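Local coordinates for protein tapirin (Caldicellulosiruptor hydrothermalis, PDB 6N2C) that binds cellulose through a beta-helical C-terminal domain that carries a zinc ion, probably fastening the thermophilic bacterium to plant biomass, at residues F181-Y186 against N464-D469. Sequence-based numbering, arbitrary orientation.
Sequences FDFTTY and NWIRLD
Phe181 turns the edge of its ring into one face of the Trp465 indole, an edge-to-face pair that opens a buried aromatic contact on the flank of the tapirin beta-helix. The evidence is a centroid separation of 4.8 Å to the six-membered ring and an angle of 58° between the planes. CD1 of Phe181 makes the closest side-chain approach, 3.6 Å from CZ3 of Trp465, while CB of Phe181 sits above the five-membered ring, 4.1 Å from its centroid, as a CH-pi contact. The two side chains run alongside each other in the same direction, and CB of Asn464 lies on the other indole face. At the margin of the contact, the indole NE1 donates to Glu572 OE1, outside the two segments.

Phe183 is enclosed differently. Ile466 crosses it at roughly a right angle and sets CG2 over the ring centre, 3.6 Å from the centroid and 5° off the normal. With CG1 of Ile466 anti to its own backbone N (chi1 -176°), CG2 is the branch placed on the ring. Tyr186 CE1 lies against the opposite face, toward the rim, so the phenyl is sandwiched, and Trp465 CB reaches its edge.

The 181-186 loop precedes strand 186-190; the partner loop follows helix 451-457, whose Ile452 and Glu455 also touch Phe181. Chain segments 278 residues apart are thereby packed together, away from the zinc site. No direct hydrogen bond joins them, but a water accepts from Phe183 N at 2.8 Å and lies 3.1 Å from Trp465 O, to which it can donate, although other acceptors compete for its protons.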
loop_
_atom_site.group_PDB
_atom_site.type_symbol
_atom_site.label_atom_id
_atom_site.label_comp_id
_atom_site.label_asym_id
_atom_site.label_seq_id
_atom_site.Cartn_x
_atom_site.Cartn_y
_atom_site.Cartn_z
ATOM N N PHE A 181 -13.456 7.208 10.168
ATOM C CA PHE A 181 -14.031 6.914 11.477
ATOM C C PHE A 181 -15.524 6.804 11.424
ATOM O O PHE A 181 -16.134 6.575 12.475
ATOM C CB PHE A 181 -13.669 8.027 12.442
ATOM C CG PHE A 181 -12.193 8.244 12.523
ATOM C CD1 PHE A 181 -11.384 7.411 13.240
ATOM C CD2 PHE A 181 -11.597 9.252 11.752
ATOM C CE1 PHE A 181 -10.022 7.604 13.241
ATOM C CE2 PHE A 181 -10.254 9.452 11.774
ATOM C CZ PHE A 181 -9.455 8.626 12.508
ATOM N N ASP A 182 -16.104 6.891 10.239
ATOM C CA ASP A 182 -17.532 6.717 10.028
ATOM C C ASP A 182 -17.834 5.411 9.322
ATOM O O ASP A 182 -17.716 5.283 8.061
ATOM C CB ASP A 182 -18.058 7.893 9.254
ATOM C CG ASP A 182 -19.557 7.859 9.034
ATOM O OD1 ASP A 182 -20.172 6.799 9.158
ATOM O OD2 ASP A 182 -20.107 8.972 8.608
ATOM N N PHE A 183 -18.319 4.436 10.122
ATOM C CA PHE A 183 -18.549 3.109 9.535
ATOM C C PHE A 183 -19.761 2.975 8.672
ATOM O O PHE A 183 -20.078 1.870 8.203
ATOM C CB PHE A 183 -18.278 2.001 10.586
ATOM C CG PHE A 183 -16.841 1.851 10.875
ATOM C CD1 PHE A 183 -16.073 0.991 10.088
ATOM C CD2 PHE A 183 -16.225 2.722 11.769
ATOM C CE1 PHE A 183 -14.707 0.974 10.262
ATOM C CE2 PHE A 183 -14.871 2.672 11.980
ATOM C CZ PHE A 183 -14.121 1.784 11.139
ATOM N N THR A 184 -20.497 4.076 8.401
ATOM C CA THR A 184 -21.496 4.030 7.373
ATOM C C THR A 184 -20.889 4.287 5.943
ATOM O O THR A 184 -21.668 4.330 4.925
ATOM C CB THR A 184 -22.641 5.066 7.550
ATOM O OG1 THR A 184 -22.130 6.379 7.365
ATOM C CG2 THR A 184 -23.275 4.891 8.934
ATOM N N THR A 185 -19.583 4.462 5.880
ATOM C CA THR A 185 -18.858 4.690 4.602
ATOM C C THR A 185 -18.029 3.480 4.158
ATOM O O THR A 185 -17.168 3.605 3.306
ATOM C CB THR A 185 -17.943 5.937 4.669
ATOM O OG1 THR A 185 -16.818 5.723 5.508
ATOM C CG2 THR A 185 -18.749 7.136 5.183
ATOM N N TYR A 186 -18.272 2.340 4.800
ATOM C CA TYR A 186 -17.518 1.102 4.507
ATOM C C TYR A 186 -18.330 0.092 3.776
ATOM O O TYR A 186 -19.433 -0.290 4.212
ATOM C CB TYR A 186 -16.894 0.488 5.796
ATOM C CG TYR A 186 -15.672 1.220 6.331
ATOM C CD1 TYR A 186 -15.784 2.470 6.901
ATOM C CD2 TYR A 186 -14.460 0.619 6.334
ATOM C CE1 TYR A 186 -14.688 3.150 7.399
ATOM C CE2 TYR A 186 -13.362 1.235 6.904
ATOM C CZ TYR A 186 -13.478 2.507 7.422
ATOM O OH TYR A 186 -12.376 3.135 7.959
ATOM N N ASN A 464 -13.805 2.391 18.916
ATOM C CA ASN A 464 -14.505 3.529 19.363
ATOM C C ASN A 464 -15.758 3.794 18.547
ATOM O O ASN A 464 -16.732 4.339 19.064
ATOM C CB ASN A 464 -13.636 4.813 19.346
ATOM C CG ASN A 464 -12.872 5.020 20.625
ATOM O OD1 ASN A 464 -12.404 4.062 21.276
ATOM N ND2 ASN A 464 -12.578 6.356 20.922
ATOM N N TRP A 465 -15.757 3.419 17.252
ATOM C CA TRP A 465 -16.804 3.739 16.304
ATOM C C TRP A 465 -17.634 2.573 15.735
ATOM O O TRP A 465 -18.718 2.759 15.132
ATOM C CB TRP A 465 -16.144 4.581 15.149
ATOM C CG TRP A 465 -15.489 5.792 15.673
ATOM C CD1 TRP A 465 -16.075 6.938 16.014
ATOM C CD2 TRP A 465 -14.069 5.944 15.991
ATOM N NE1 TRP A 465 -15.121 7.821 16.486
ATOM C CE2 TRP A 465 -13.891 7.230 16.484
ATOM C CE3 TRP A 465 -12.957 5.104 15.889
ATOM C CZ2 TRP A 465 -12.643 7.722 16.872
ATOM C CZ3 TRP A 465 -11.730 5.542 16.288
ATOM C CH2 TRP A 465 -11.577 6.850 16.811
ATOM N N ILE A 466 -17.158 1.364 15.870
ATOM C CA ILE A 466 -17.864 0.213 15.390
ATOM C C ILE A 466 -17.680 -0.899 16.399
ATOM O O ILE A 466 -16.567 -1.348 16.694
ATOM C CB ILE A 466 -17.522 -0.239 13.913
ATOM C CG1 ILE A 466 -18.399 -1.382 13.517
ATOM C CG2 ILE A 466 -16.059 -0.547 13.710
ATOM C CD1 ILE A 466 -18.426 -1.803 12.069
ATOM N N ARG A 467 -18.802 -1.456 16.857
ATOM C CA ARG A 467 -18.793 -2.348 18.061
ATOM C C ARG A 467 -19.702 -3.510 17.748
ATOM O O ARG A 467 -20.885 -3.527 18.197
ATOM C CB ARG A 467 -19.299 -1.591 19.288
ATOM C CG ARG A 467 -18.361 -0.462 19.609
ATOM C CD ARG A 467 -18.739 0.313 20.830
ATOM N NE ARG A 467 -17.945 1.482 20.942
ATOM C CZ ARG A 467 -18.159 2.448 21.834
ATOM N NH1 ARG A 467 -19.047 2.272 22.844
ATOM N NH2 ARG A 467 -17.480 3.588 21.742
ATOM N N LEU A 468 -19.176 -4.515 17.048
ATOM C CA LEU A 468 -20.007 -5.633 16.670
ATOM C C LEU A 468 -20.462 -6.461 17.870
ATOM O O LEU A 468 -21.467 -7.147 17.814
ATOM C CB LEU A 468 -19.400 -6.451 15.551
ATOM C CG LEU A 468 -19.135 -5.649 14.268
ATOM C CD1 LEU A 468 -18.403 -6.496 13.215
ATOM C CD2 LEU A 468 -20.384 -4.975 13.729
ATOM N N ASP A 469 -19.749 -6.351 18.994
ATOM C CA ASP A 469 -20.189 -7.027 20.224
ATOM C C ASP A 469 -21.422 -6.414 20.821
ATOM O O ASP A 469 -21.981 -7.020 21.763
ATOM C CB ASP A 469 -19.064 -7.059 21.260
ATOM C CG ASP A 469 -17.974 -8.095 20.924
ATOM O OD1 ASP A 469 -18.156 -8.972 20.054
ATOM O OD2 ASP A 469 -16.957 -8.074 21.601
HETATM O O HOH W 1 -18.968 4.827 12.802
#